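Local coordinates for protein carboxylesterase (EST-2) (Archaeoglobus fulgidus, PDB 5FRD) that probably hydrolyses carboxylic esters as a thermophilic member of the alpha/beta hydrolase family, and binds a coenzyme A molecule close to its active site, at residues V94-Y99 against D173-L178; T114-R119 against E209-H214. All blocks are in the same frame, centred on the assembly; numbering follows the deposited sequence. Where two conformers were deposited one is given.

Interaction 1 of 2, residues V94-Y99 against D173-L178; sequences VAQKLY and DRFDLL. With COA (coenzyme A), chain C.
Gln96 and Phe175 meet where the loop 173-178 passes across helix 90-101: the amide NE2 of Gln96 lies 3.9 Å from CZ of the Phe175 ring, with amide and ring planes turned 80° from each other. The same amide has a second neighbour in Leu177, whose CD1 methyl sits 3.9 Å from OE1 of Gln96 and also touches its CB. Lys97 runs alongside Phe175 in the opposite sense and brings CE to the ring edge, 4.0 Å from CE1 of Phe175; its chain was modelled in two conformers, so this approach is the less certain one. Phe175 reaches the helix because its CG stands anti to the backbone N (chi1 175°). Helix 90-101 follows strand 83-88 across a GxSxG sequence, probably the nucleophile elbow of the alpha/beta hydrolase fold, and the contact seats the loop between helices 162-173 and 178-182 on the helix after that elbow. The buried Gln96 amide is held at both ends: NE2 is hydrogen-bonded to the carbonyls of Gly92 and Gly115, and OE1 to the hydroxyl of Tyr181, which fixes the amide's rotation beside the ring. Leu177 is the N-cap of helix 178-182. Just before it, Asp176 OD1 accepts from the backbone N of Leu178 at 3.1 Å, closing an Asx turn; the N-H comes to OD1 from above the carboxylate plane. Leu178 then lays both methyls against one face of the coenzyme A adenine, with its CD1 3.8 Å from C2A of the base and its CD2 4.0 Å from N9A.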
ATOM      1  N   VAL A  94      -4.085  -3.857  -4.461  1.00 13.00           N
ATOM      2  CA  VAL A  94      -3.799  -3.292  -5.785  1.00 12.97           C
ATOM      3  C   VAL A  94      -2.508  -3.887  -6.322  1.00 15.62           C
ATOM      4  O   VAL A  94      -2.468  -4.307  -7.485  1.00 14.84           O
ATOM      5  CB  VAL A  94      -3.749  -1.752  -5.739  1.00 13.27           C
ATOM      6  CG1 VAL A  94      -3.273  -1.185  -7.071  1.00 16.41           C
ATOM      7  CG2 VAL A  94      -5.106  -1.190  -5.367  1.00 15.17           C
ATOM      8  N   ALA A  95      -1.459  -3.988  -5.500  1.00 13.14           N
ATOM      9  CA  ALA A  95      -0.212  -4.598  -5.926  1.00 13.59           C
ATOM     10  C   ALA A  95      -0.376  -6.046  -6.377  1.00 15.16           C
ATOM     11  O   ALA A  95       0.239  -6.443  -7.369  1.00 15.96           O
ATOM     12  CB  ALA A  95       0.831  -4.510  -4.812  1.00 14.27           C
ATOM     13  N   GLN A  96      -1.154  -6.833  -5.641  1.00 14.15           N
ATOM     14  CA  GLN A  96      -1.370  -8.219  -6.010  1.00 14.62           C
ATOM     15  C   GLN A  96      -2.092  -8.295  -7.359  1.00 17.46           C
ATOM     16  O   GLN A  96      -1.654  -9.077  -8.226  1.00 18.39           O
ATOM     17  CB  GLN A  96      -2.184  -8.936  -4.942  1.00 16.00           C
ATOM     18  CG  GLN A  96      -1.425  -9.148  -3.652  1.00 15.85           C
ATOM     19  CD  GLN A  96      -2.329  -9.617  -2.552  1.00 16.03           C
ATOM     20  OE1 GLN A  96      -2.711 -10.783  -2.515  1.00 17.12           O
ATOM     21  NE2 GLN A  96      -2.728  -8.713  -1.668  1.00 15.70           N
ATOM     22  N   LYS A  97      -3.145  -7.502  -7.563  1.00 16.19           N
ATOM     23  CA  LYS A  97      -3.854  -7.491  -8.838  0.70 15.02           C
ATOM     24  C   LYS A  97      -2.970  -6.975  -9.965  1.00 17.84           C
ATOM     25  O   LYS A  97      -3.039  -7.486 -11.110  1.00 19.40           O
ATOM     26  CB  LYS A  97      -5.170  -6.743  -8.757  0.70 16.09           C
ATOM     27  CG  LYS A  97      -6.197  -7.382  -7.847  0.70 20.34           C
ATOM     28  CD  LYS A  97      -6.759  -8.705  -8.350  0.70 36.77           C
ATOM     29  CE  LYS A  97      -8.172  -8.937  -7.840  0.70 45.68           C
ATOM     30  NZ  LYS A  97      -8.880  -9.898  -8.725  0.70 36.49           N
ATOM     31  N   LEU A  98      -2.120  -5.995  -9.686  1.00 15.64           N
ATOM     32  CA  LEU A  98      -1.171  -5.497 -10.656  1.00 16.43           C
ATOM     33  C   LEU A  98      -0.223  -6.608 -11.114  1.00 17.95           C
ATOM     34  O   LEU A  98       0.039  -6.758 -12.320  1.00 17.76           O
ATOM     35  CB  LEU A  98      -0.410  -4.297 -10.080  1.00 15.67           C
ATOM     36  CG  LEU A  98       0.616  -3.588 -10.948  1.00 18.21           C
ATOM     37  CD1 LEU A  98       0.852  -2.161 -10.451  1.00 20.50           C
ATOM     38  CD2 LEU A  98       1.933  -4.328 -11.002  1.00 22.25           C
ATOM     39  N   TYR A  99       0.319  -7.367 -10.168  1.00 17.24           N
ATOM     40  CA  TYR A  99       1.207  -8.475 -10.492  1.00 19.93           C
ATOM     41  C   TYR A  99       0.475  -9.509 -11.338  1.00 20.08           C
ATOM     42  O   TYR A  99       1.037 -10.010 -12.315  1.00 21.54           O
ATOM     43  CB  TYR A  99       1.807  -9.113  -9.226  1.00 19.69           C
ATOM     44  CG  TYR A  99       2.606 -10.348  -9.574  1.00 19.17           C
ATOM     45  CD1 TYR A  99       3.845 -10.239 -10.156  1.00 20.56           C
ATOM     46  CD2 TYR A  99       2.075 -11.600  -9.390  1.00 20.15           C
ATOM     47  CE1 TYR A  99       4.572 -11.362 -10.536  1.00 21.10           C
ATOM     48  CE2 TYR A  99       2.785 -12.729  -9.751  1.00 19.46           C
ATOM     49  CZ  TYR A  99       4.034 -12.595 -10.293  1.00 20.32           C
ATOM     50  OH  TYR A  99       4.721 -13.755 -10.637  1.00 23.01           O
ATOM     51  N   ASP A 173     -13.343  -4.720   1.256  1.00 18.18           N
ATOM     52  CA  ASP A 173     -14.268  -5.709   1.803  1.00 18.63           C
ATOM     53  C   ASP A 173     -14.659  -6.758   0.764  1.00 19.24           C
ATOM     54  O   ASP A 173     -15.016  -7.874   1.152  1.00 23.67           O
ATOM     55  CB  ASP A 173     -15.493  -5.000   2.342  1.00 19.55           C
ATOM     56  CG  ASP A 173     -16.292  -5.860   3.279  1.00 25.84           C
ATOM     57  OD1 ASP A 173     -15.769  -6.444   4.239  1.00 20.07           O
ATOM     58  OD2 ASP A 173     -17.508  -5.893   3.087  1.00 28.27           O
ATOM     59  N   ARG A 174     -14.605  -6.394  -0.508  1.00 18.65           N
ATOM     60  CA  ARG A 174     -14.939  -7.306  -1.612  0.60 22.69           C
ATOM     61  C   ARG A 174     -13.716  -8.001  -2.204  1.00 21.80           C
ATOM     62  O   ARG A 174     -13.850  -8.852  -3.089  1.00 25.61           O
ATOM     63  CB  ARG A 174     -15.710  -6.555  -2.702  0.60 25.47           C
ATOM     64  CG  ARG A 174     -17.083  -6.079  -2.242  0.60 34.38           C
ATOM     65  CD  ARG A 174     -17.983  -5.665  -3.403  0.60 49.80           C
ATOM     66  NE  ARG A 174     -17.534  -4.453  -4.098  0.60 48.26           N
ATOM     67  CZ  ARG A 174     -17.912  -3.198  -3.822  0.60 55.11           C
ATOM     68  NH1 ARG A 174     -18.770  -2.920  -2.836  0.60 43.68           N
ATOM     69  NH2 ARG A 174     -17.425  -2.192  -4.551  0.60 52.25           N
ATOM     70  N   PHE A 175     -12.518  -7.673  -1.715  1.00 17.84           N
ATOM     71  CA  PHE A 175     -11.307  -8.241  -2.243  1.00 17.23           C
ATOM     72  C   PHE A 175     -11.025  -9.606  -1.607  1.00 17.21           C
ATOM     73  O   PHE A 175     -10.950  -9.734  -0.387  1.00 18.58           O
ATOM     74  CB  PHE A 175     -10.133  -7.274  -1.970  1.00 17.34           C
ATOM     75  CG  PHE A 175      -8.799  -7.824  -2.365  1.00 15.01           C
ATOM     76  CD1 PHE A 175      -8.411  -7.858  -3.698  1.00 15.87           C
ATOM     77  CD2 PHE A 175      -7.931  -8.310  -1.397  1.00 16.44           C
ATOM     78  CE1 PHE A 175      -7.196  -8.374  -4.048  1.00 16.10           C
ATOM     79  CE2 PHE A 175      -6.706  -8.821  -1.753  1.00 14.96           C
ATOM     80  CZ  PHE A 175      -6.341  -8.847  -3.071  1.00 17.63           C
ATOM     81  N   ASP A 176     -10.843 -10.621  -2.449  1.00 19.16           N
ATOM     82  CA  ASP A 176     -10.657 -11.989  -1.964  1.00 20.60           C
ATOM     83  C   ASP A 176      -9.912 -12.841  -2.985  1.00 22.10           C
ATOM     84  O   ASP A 176     -10.494 -13.263  -3.999  1.00 26.64           O
ATOM     85  CB  ASP A 176     -12.022 -12.619  -1.641  1.00 22.21           C
ATOM     86  CG  ASP A 176     -11.902 -14.026  -1.090  1.00 30.39           C
ATOM     87  OD1 ASP A 176     -10.832 -14.393  -0.553  1.00 23.97           O
ATOM     88  OD2 ASP A 176     -12.878 -14.786  -1.221  1.00 42.76           O
ATOM     89  N   LEU A 177      -8.641 -13.108  -2.691  1.00 17.66           N
ATOM     90  CA  LEU A 177      -7.822 -14.037  -3.436  1.00 19.62           C
ATOM     91  C   LEU A 177      -7.436 -15.251  -2.573  1.00 19.73           C
ATOM     92  O   LEU A 177      -6.577 -16.029  -2.979  1.00 21.59           O
ATOM     93  CB  LEU A 177      -6.555 -13.336  -3.901  1.00 20.07           C
ATOM     94  CG  LEU A 177      -6.694 -12.207  -4.911  1.00 20.24           C
ATOM     95  CD1 LEU A 177      -5.347 -11.588  -5.225  1.00 21.10           C
ATOM     96  CD2 LEU A 177      -7.351 -12.683  -6.204  1.00 28.60           C
ATOM     97  N   LEU A 178      -8.057 -15.427  -1.418  1.00 19.64           N
ATOM     98  CA  LEU A 178      -7.529 -16.359  -0.407  1.00 19.68           C
ATOM     99  C   LEU A 178      -7.472 -17.811  -0.947  1.00 20.11           C
ATOM    100  O   LEU A 178      -6.438 -18.463  -0.854  1.00 22.20           O
ATOM    101  CB  LEU A 178      -8.368 -16.260   0.864  1.00 24.57           C
ATOM    102  CG  LEU A 178      -7.875 -16.957   2.122  1.00 27.18           C
ATOM    103  CD1 LEU A 178      -6.645 -16.253   2.651  1.00 32.74           C
ATOM    104  CD2 LEU A 178      -8.978 -16.973   3.183  1.00 31.69           C
TER
HETATM  105  N1A COA C1257      -5.131 -14.158   5.421  1.00 20.45           N
HETATM  106  C2A COA C1257      -5.255 -15.349   6.022  1.00 23.06           C
HETATM  107  N3A COA C1257      -6.428 -15.774   6.508  1.00 27.31           N
HETATM  108  C4A COA C1257      -7.542 -15.018   6.388  1.00 22.76           C
HETATM  109  C5A COA C1257      -7.493 -13.720   5.747  1.00 20.79           C
HETATM  110  C6A COA C1257      -6.194 -13.317   5.236  1.00 20.31           C
HETATM  111  N6A COA C1257      -6.062 -12.117   4.633  1.00 18.08           N
HETATM  112  N7A COA C1257      -8.715 -13.165   5.780  1.00 22.45           N
HETATM  113  C8A COA C1257      -9.503 -14.077   6.377  1.00 29.53           C
HETATM  114  N9A COA C1257      -8.793 -15.166   6.737  1.00 29.43           N
HETATM  115  C1B COA C1257      -9.341 -16.336   7.451  1.00 31.94           C
HETATM  116  C2B COA C1257      -9.641 -15.917   8.861  1.00 28.71           C
HETATM  117  O2B COA C1257      -8.465 -16.024   9.661  1.00 35.12           O
HETATM  118  C3B COA C1257     -10.779 -16.858   9.221  1.00 38.10           C
HETATM  119  O3B COA C1257     -10.230 -18.109   9.631  1.00 50.13           O
HETATM  120  P3B COA C1257     -10.789 -18.922  10.913  1.00 54.57           P
HETATM  121  O7A COA C1257     -12.207 -19.234  10.482  1.00 66.89           O
HETATM  122  O8A COA C1257     -10.646 -17.940  12.058  1.00 43.84           O
HETATM  123  O9A COA C1257      -9.855 -20.108  11.010  1.00 65.70           O
HETATM  124  C4B COA C1257     -11.529 -17.030   7.914  1.00 26.28           C
HETATM  125  O4B COA C1257     -10.576 -16.719   6.879  1.00 29.39           O
HETATM  126  C5B COA C1257     -12.757 -16.145   7.770  1.00 27.50           C
HETATM  127  O5B COA C1257     -12.368 -14.770   7.919  1.00 25.67           O
HETATM  128  P1A COA C1257     -13.111 -13.599   7.111  1.00 24.39           P
HETATM  129  O1A COA C1257     -13.297 -13.963   5.696  1.00 23.99           O
HETATM  130  O2A COA C1257     -12.290 -12.344   7.409  1.00 23.91           O
HETATM  131  O3A COA C1257     -14.597 -13.442   7.705  1.00 27.30           O
HETATM  132  P2A COA C1257     -15.088 -13.301   9.231  1.00 30.20           P
HETATM  133  O4A COA C1257     -16.560 -13.056   9.044  1.00 35.35           O
HETATM  134  O5A COA C1257     -14.532 -14.419  10.059  1.00 36.21           O
HETATM  135  O6A COA C1257     -14.384 -11.982   9.851  1.00 28.66           O
HETATM  136  CBP COA C1257     -13.869  -9.698  10.199  1.00 21.99           C
HETATM  137  CCP COA C1257     -14.679 -10.679   9.363  1.00 29.29           C
HETATM  138  CDP COA C1257     -14.111  -8.294   9.649  1.00 25.76           C
HETATM  139  CEP COA C1257     -14.355  -9.786  11.659  1.00 28.13           C
HETATM  140  CAP COA C1257     -12.367 -10.066  10.091  1.00 26.55           C
HETATM  141  OAP COA C1257     -11.967 -10.134   8.697  1.00 24.69           O
HETATM  142  C9P COA C1257     -11.478  -9.091  10.831  1.00 24.63           C
HETATM  143  O9P COA C1257     -11.497  -9.043  12.043  1.00 25.62           O
HETATM  144  N8P COA C1257     -10.663  -8.325  10.082  1.00 24.01           N
HETATM  145  C7P COA C1257      -9.628  -7.450  10.640  1.00 22.35           C
HETATM  146  C6P COA C1257     -10.095  -6.023  10.907  1.00 22.24           C
HETATM  147  C5P COA C1257     -10.360  -5.126   9.714  1.00 22.76           C
HETATM  148  O5P COA C1257     -11.413  -4.481   9.636  1.00 21.01           O
HETATM  149  N4P COA C1257      -9.388  -5.017   8.804  1.00 21.12           N
HETATM  150  C3P COA C1257      -9.464  -4.108   7.683  1.00 24.81           C
HETATM  151  C2P COA C1257      -8.759  -4.712   6.492  1.00 23.39           C
HETATM  152  S1P COA C1257      -8.734  -3.495   5.157  1.00 24.44           S

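Interaction 2 of 2, residues T114-R119 against E209-H214; sequences TGARLR and EFFHKH. With COA (coenzyme A), chain C.
The Phe211 ring is met obliquely by the backbone of Gly115 and Ala116, CZ of Phe211 closing to a tight 3.2 Å from Gly115 C, while CE2 of Phe211 meets the Thr114 CG2 methyl at 3.8 Å. One face of the Phe210 ring has His214 ND1 above its centre, 3.5 Å from the plane; Ala116 CB comes in obliquely, 3.8 Å from CE2 of Phe210, and C2A of the coenzyme A adenine is another oblique neighbour. His214 ND1 also donates to Phe210 O (3.0 Å), which takes the His214 backbone N from the opposite face of its carbonyl plane. Toward the ligand, the Arg117 guanidinium offers its edge, NH1 donating in plane to the phosphate oxygen O1A at 2.8 Å and 154°; a bend at chi3 (-75°) turns the otherwise extended chain there. Adenine N6A donates to Arg117 O at 2.9 Å. A leucine in place of Arg117 would probably leave O1A without this donor and Asp176 without its salt-bridge partner at NE. The Arg119 guanidinium has CCP of the pantetheine arm over one face. The two segments thus meet by van der Waals packing of rings on backbone and methyls, while His208 of the same helix adds a hydrogen bond between its NE2 and Thr114 N. Arg117 makes this loop's hydrogen bonds to coenzyme A, Leu121 N and Leu202 O adding others; with Arg119 it probably helps to balance the diphosphate charge.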
ATOM      1  N   THR A 114      -1.108  -5.904   4.733  1.00 13.15           N
ATOM      2  CA  THR A 114      -2.111  -6.238   3.757  1.00 13.34           C
ATOM      3  C   THR A 114      -2.525  -7.684   3.898  1.00 14.09           C
ATOM      4  O   THR A 114      -2.310  -8.280   4.946  1.00 14.85           O
ATOM      5  CB  THR A 114      -1.600  -5.815   2.351  1.00 13.89           C
ATOM      6  OG1 THR A 114      -2.656  -5.926   1.380  1.00 13.62           O
ATOM      7  CG2 THR A 114      -0.422  -6.615   1.901  1.00 14.36           C
ATOM      8  N   GLY A 115      -3.205  -8.232   2.902  1.00 13.49           N
ATOM      9  CA  GLY A 115      -3.749  -9.575   3.020  1.00 13.83           C
ATOM     10  C   GLY A 115      -4.279 -10.058   1.696  1.00 14.95           C
ATOM     11  O   GLY A 115      -4.513  -9.276   0.755  1.00 14.60           O
ATOM     12  N   ALA A 116      -4.485 -11.359   1.623  1.00 15.10           N
ATOM     13  CA  ALA A 116      -5.138 -11.992   0.469  1.00 14.53           C
ATOM     14  C   ALA A 116      -6.646 -11.823   0.449  1.00 15.94           C
ATOM     15  O   ALA A 116      -7.290 -12.044  -0.564  1.00 16.68           O
ATOM     16  CB  ALA A 116      -4.785 -13.469   0.440  1.00 16.78           C
ATOM     17  N   ARG A 117      -7.205 -11.376   1.559  1.00 15.77           N
ATOM     18  CA  ARG A 117      -8.608 -11.072   1.737  1.00 16.06           C
ATOM     19  C   ARG A 117      -8.666  -9.963   2.784  1.00 17.24           C
ATOM     20  O   ARG A 117      -7.942 -10.040   3.808  1.00 16.82           O
ATOM     21  CB  ARG A 117      -9.369 -12.300   2.240  1.00 17.92           C
ATOM     22  CG  ARG A 117     -10.875 -12.094   2.335  1.00 20.90           C
ATOM     23  CD  ARG A 117     -11.553 -13.267   3.030  1.00 24.42           C
ATOM     24  NE  ARG A 117     -11.631 -14.424   2.138  1.00 24.86           N
ATOM     25  CZ  ARG A 117     -12.161 -15.597   2.475  1.00 34.77           C
ATOM     26  NH1 ARG A 117     -12.624 -15.811   3.701  1.00 32.81           N
ATOM     27  NH2 ARG A 117     -12.181 -16.574   1.571  1.00 37.10           N
ATOM     28  N   LEU A 118      -9.489  -8.942   2.526  1.00 17.34           N
ATOM     29  CA  LEU A 118      -9.484  -7.735   3.366  1.00 16.01           C
ATOM     30  C   LEU A 118     -10.870  -7.336   3.831  1.00 17.60           C
ATOM     31  O   LEU A 118     -11.277  -6.167   3.760  1.00 16.44           O
ATOM     32  CB  LEU A 118      -8.772  -6.597   2.623  1.00 15.42           C
ATOM     33  CG  LEU A 118      -7.268  -6.786   2.388  1.00 17.07           C
ATOM     34  CD1 LEU A 118      -6.743  -5.664   1.503  1.00 16.75           C
ATOM     35  CD2 LEU A 118      -6.487  -6.817   3.702  1.00 16.60           C
ATOM     36  N   ARG A 119     -11.587  -8.300   4.396  1.00 18.46           N
ATOM     37  CA  ARG A 119     -12.842  -7.981   5.033  1.00 18.69           C
ATOM     38  C   ARG A 119     -12.654  -6.875   6.084  1.00 16.94           C
ATOM     39  O   ARG A 119     -11.661  -6.855   6.814  1.00 17.99           O
ATOM     40  CB  ARG A 119     -13.429  -9.225   5.705  1.00 20.08           C
ATOM     41  CG  ARG A 119     -13.977 -10.263   4.726  1.00 21.92           C
ATOM     42  CD  ARG A 119     -15.268  -9.838   4.015  1.00 20.62           C
ATOM     43  NE  ARG A 119     -16.219  -9.209   4.914  1.00 23.62           N
ATOM     44  CZ  ARG A 119     -16.904  -9.833   5.873  1.00 28.69           C
ATOM     45  NH1 ARG A 119     -16.805 -11.144   6.039  1.00 26.80           N
ATOM     46  NH2 ARG A 119     -17.696  -9.116   6.679  1.00 29.92           N
ATOM     47  N   GLU A 209       1.947 -14.134   7.691  1.00 13.81           N
ATOM     48  CA  GLU A 209       2.400 -15.527   7.639  1.00 15.07           C
ATOM     49  C   GLU A 209       1.703 -16.287   6.508  1.00 16.43           C
ATOM     50  O   GLU A 209       2.321 -17.144   5.906  1.00 17.40           O
ATOM     51  CB  GLU A 209       2.173 -16.224   8.982  1.00 14.03           C
ATOM     52  CG  GLU A 209       3.122 -15.797  10.077  1.00 15.17           C
ATOM     53  CD  GLU A 209       4.515 -16.385   9.994  1.00 16.99           C
ATOM     54  OE1 GLU A 209       4.866 -17.038   8.984  1.00 18.34           O
ATOM     55  OE2 GLU A 209       5.300 -16.182  10.959  1.00 16.53           O
ATOM     56  N   PHE A 210       0.459 -15.935   6.180  1.00 15.75           N
ATOM     57  CA  PHE A 210      -0.246 -16.605   5.067  1.00 15.49           C
ATOM     58  C   PHE A 210       0.507 -16.359   3.772  1.00 16.24           C
ATOM     59  O   PHE A 210       0.819 -17.294   3.022  1.00 16.48           O
ATOM     60  CB  PHE A 210      -1.681 -16.128   4.963  1.00 17.03           C
ATOM     61  CG  PHE A 210      -2.419 -16.738   3.803  1.00 17.72           C
ATOM     62  CD1 PHE A 210      -3.096 -17.928   3.971  1.00 19.63           C
ATOM     63  CD2 PHE A 210      -2.415 -16.144   2.558  1.00 18.94           C
ATOM     64  CE1 PHE A 210      -3.806 -18.519   2.927  1.00 21.83           C
ATOM     65  CE2 PHE A 210      -3.100 -16.742   1.491  1.00 19.29           C
ATOM     66  CZ  PHE A 210      -3.778 -17.943   1.673  1.00 21.04           C
ATOM     67  N   PHE A 211       0.843 -15.102   3.487  1.00 15.25           N
ATOM     68  CA  PHE A 211       1.678 -14.835   2.317  1.00 15.10           C
ATOM     69  C   PHE A 211       3.005 -15.564   2.340  1.00 16.53           C
ATOM     70  O   PHE A 211       3.457 -16.152   1.346  1.00 18.37           O
ATOM     71  CB  PHE A 211       2.008 -13.333   2.201  1.00 15.95           C
ATOM     72  CG  PHE A 211       0.852 -12.442   1.827  1.00 15.25           C
ATOM     73  CD1 PHE A 211       0.104 -12.675   0.682  1.00 15.82           C
ATOM     74  CD2 PHE A 211       0.621 -11.278   2.575  1.00 17.59           C
ATOM     75  CE1 PHE A 211      -0.896 -11.765   0.326  1.00 16.09           C
ATOM     76  CE2 PHE A 211      -0.392 -10.402   2.210  1.00 16.51           C
ATOM     77  CZ  PHE A 211      -1.143 -10.669   1.104  1.00 17.05           C
ATOM     78  N   HIS A 212       3.673 -15.538   3.484  1.00 14.80           N
ATOM     79  CA  HIS A 212       4.983 -16.129   3.618  1.00 16.82           C
ATOM     80  C   HIS A 212       4.949 -17.646   3.375  1.00 17.94           C
ATOM     81  O   HIS A 212       5.858 -18.182   2.741  1.00 18.33           O
ATOM     82  CB  HIS A 212       5.518 -15.796   5.003  1.00 17.46           C
ATOM     83  CG  HIS A 212       6.952 -16.131   5.231  1.00 16.84           C
ATOM     84  ND1 HIS A 212       7.947 -16.001   4.294  1.00 17.63           N
ATOM     85  CD2 HIS A 212       7.568 -16.558   6.361  1.00 17.10           C
ATOM     86  CE1 HIS A 212       9.104 -16.371   4.822  1.00 19.56           C
ATOM     87  NE2 HIS A 212       8.897 -16.690   6.086  1.00 18.01           N
ATOM     88  N   LYS A 213       3.890 -18.311   3.811  1.00 16.94           N
ATOM     89  CA  LYS A 213       3.708 -19.753   3.580  0.70 17.05           C
ATOM     90  C   LYS A 213       3.490 -20.069   2.108  1.00 20.03           C
ATOM     91  O   LYS A 213       3.955 -21.100   1.626  1.00 24.35           O
ATOM     92  CB  LYS A 213       2.542 -20.275   4.406  0.70 17.96           C
ATOM     93  CG  LYS A 213       2.911 -20.472   5.852  0.70 21.67           C
ATOM     94  CD  LYS A 213       1.872 -21.239   6.614  0.70 29.88           C
ATOM     95  CE  LYS A 213       0.482 -20.654   6.491  0.70 32.99           C
ATOM     96  NZ  LYS A 213      -0.376 -21.134   7.616  0.70 28.32           N
ATOM     97  N   HIS A 214       2.778 -19.198   1.397  1.00 18.16           N
ATOM     98  CA  HIS A 214       2.308 -19.494   0.020  1.00 18.51           C
ATOM     99  C   HIS A 214       3.111 -18.881  -1.088  1.00 20.32           C
ATOM    100  O   HIS A 214       2.792 -19.105  -2.248  1.00 24.13           O
ATOM    101  CB  HIS A 214       0.836 -19.140  -0.125  1.00 16.84           C
ATOM    102  CG  HIS A 214      -0.039 -20.046   0.653  1.00 19.79           C
ATOM    103  ND1 HIS A 214      -0.593 -19.705   1.863  1.00 25.65           N
ATOM    104  CD2 HIS A 214      -0.370 -21.342   0.435  1.00 23.33           C
ATOM    105  CE1 HIS A 214      -1.281 -20.736   2.330  1.00 26.57           C
ATOM    106  NE2 HIS A 214      -1.169 -21.733   1.476  1.00 29.13           N
TER
HETATM  107  N1A COA C1257      -5.131 -14.158   5.421  1.00 20.45           N
HETATM  108  C2A COA C1257      -5.255 -15.349   6.022  1.00 23.06           C
HETATM  109  N3A COA C1257      -6.428 -15.774   6.508  1.00 27.31           N
HETATM  110  C4A COA C1257      -7.542 -15.018   6.388  1.00 22.76           C
HETATM  111  C5A COA C1257      -7.493 -13.720   5.747  1.00 20.79           C
HETATM  112  C6A COA C1257      -6.194 -13.317   5.236  1.00 20.31           C
HETATM  113  N6A COA C1257      -6.062 -12.117   4.633  1.00 18.08           N
HETATM  114  N7A COA C1257      -8.715 -13.165   5.780  1.00 22.45           N
HETATM  115  C8A COA C1257      -9.503 -14.077   6.377  1.00 29.53           C
HETATM  116  N9A COA C1257      -8.793 -15.166   6.737  1.00 29.43           N
HETATM  117  C1B COA C1257      -9.341 -16.336   7.451  1.00 31.94           C
HETATM  118  C2B COA C1257      -9.641 -15.917   8.861  1.00 28.71           C
HETATM  119  O2B COA C1257      -8.465 -16.024   9.661  1.00 35.12           O
HETATM  120  C3B COA C1257     -10.779 -16.858   9.221  1.00 38.10           C
HETATM  121  O3B COA C1257     -10.230 -18.109   9.631  1.00 50.13           O
HETATM  122  P3B COA C1257     -10.789 -18.922  10.913  1.00 54.57           P
HETATM  123  O7A COA C1257     -12.207 -19.234  10.482  1.00 66.89           O
HETATM  124  O8A COA C1257     -10.646 -17.940  12.058  1.00 43.84           O
HETATM  125  O9A COA C1257      -9.855 -20.108  11.010  1.00 65.70           O
HETATM  126  C4B COA C1257     -11.529 -17.030   7.914  1.00 26.28           C
HETATM  127  O4B COA C1257     -10.576 -16.719   6.879  1.00 29.39           O
HETATM  128  C5B COA C1257     -12.757 -16.145   7.770  1.00 27.50           C
HETATM  129  O5B COA C1257     -12.368 -14.770   7.919  1.00 25.67           O
HETATM  130  P1A COA C1257     -13.111 -13.599   7.111  1.00 24.39           P
HETATM  131  O1A COA C1257     -13.297 -13.963   5.696  1.00 23.99           O
HETATM  132  O2A COA C1257     -12.290 -12.344   7.409  1.00 23.91           O
HETATM  133  O3A COA C1257     -14.597 -13.442   7.705  1.00 27.30           O
HETATM  134  P2A COA C1257     -15.088 -13.301   9.231  1.00 30.20           P
HETATM  135  O4A COA C1257     -16.560 -13.056   9.044  1.00 35.35           O
HETATM  136  O5A COA C1257     -14.532 -14.419  10.059  1.00 36.21           O
HETATM  137  O6A COA C1257     -14.384 -11.982   9.851  1.00 28.66           O
HETATM  138  CBP COA C1257     -13.869  -9.698  10.199  1.00 21.99           C
HETATM  139  CCP COA C1257     -14.679 -10.679   9.363  1.00 29.29           C
HETATM  140  CDP COA C1257     -14.111  -8.294   9.649  1.00 25.76           C
HETATM  141  CEP COA C1257     -14.355  -9.786  11.659  1.00 28.13           C
HETATM  142  CAP COA C1257     -12.367 -10.066  10.091  1.00 26.55           C
HETATM  143  OAP COA C1257     -11.967 -10.134   8.697  1.00 24.69           O
HETATM  144  C9P COA C1257     -11.478  -9.091  10.831  1.00 24.63           C
HETATM  145  O9P COA C1257     -11.497  -9.043  12.043  1.00 25.62           O
HETATM  146  N8P COA C1257     -10.663  -8.325  10.082  1.00 24.01           N
HETATM  147  C7P COA C1257      -9.628  -7.450  10.640  1.00 22.35           C
HETATM  148  C6P COA C1257     -10.095  -6.023  10.907  1.00 22.24           C
HETATM  149  C5P COA C1257     -10.360  -5.126   9.714  1.00 22.76           C
HETATM  150  O5P COA C1257     -11.413  -4.481   9.636  1.00 21.01           O
HETATM  151  N4P COA C1257      -9.388  -5.017   8.804  1.00 21.12           N
HETATM  152  C3P COA C1257      -9.464  -4.108   7.683  1.00 24.81           C
HETATM  153  C2P COA C1257      -8.759  -4.712   6.492  1.00 23.39           C
HETATM  154  S1P COA C1257      -8.734  -3.495   5.157  1.00 24.44           S

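Interactions 1 and 2, whose centres lie 10 Å apart, share a seam between the loops 173-178 and 114-119. Leu177 N probably donates to Ala116 O (2.7 Å), and the Asp176 OD1 to Arg117 NE salt bridge (2.8 Å) makes Asp176 a second-shell residue that positions a phosphate-binding arginine. Leu178 of interaction 1 packs on Phe210 of interaction 2, CD1 to CZ at 3.5 Å, so both contacts contribute to the wall beside the adenine. At the other end of loop 114-119, Thr114 OG1 is hydrogen-bonded to the carbonyl of Ser89, the likely nucleophile, consistent with coenzyme A binding in the vicinity of the active site.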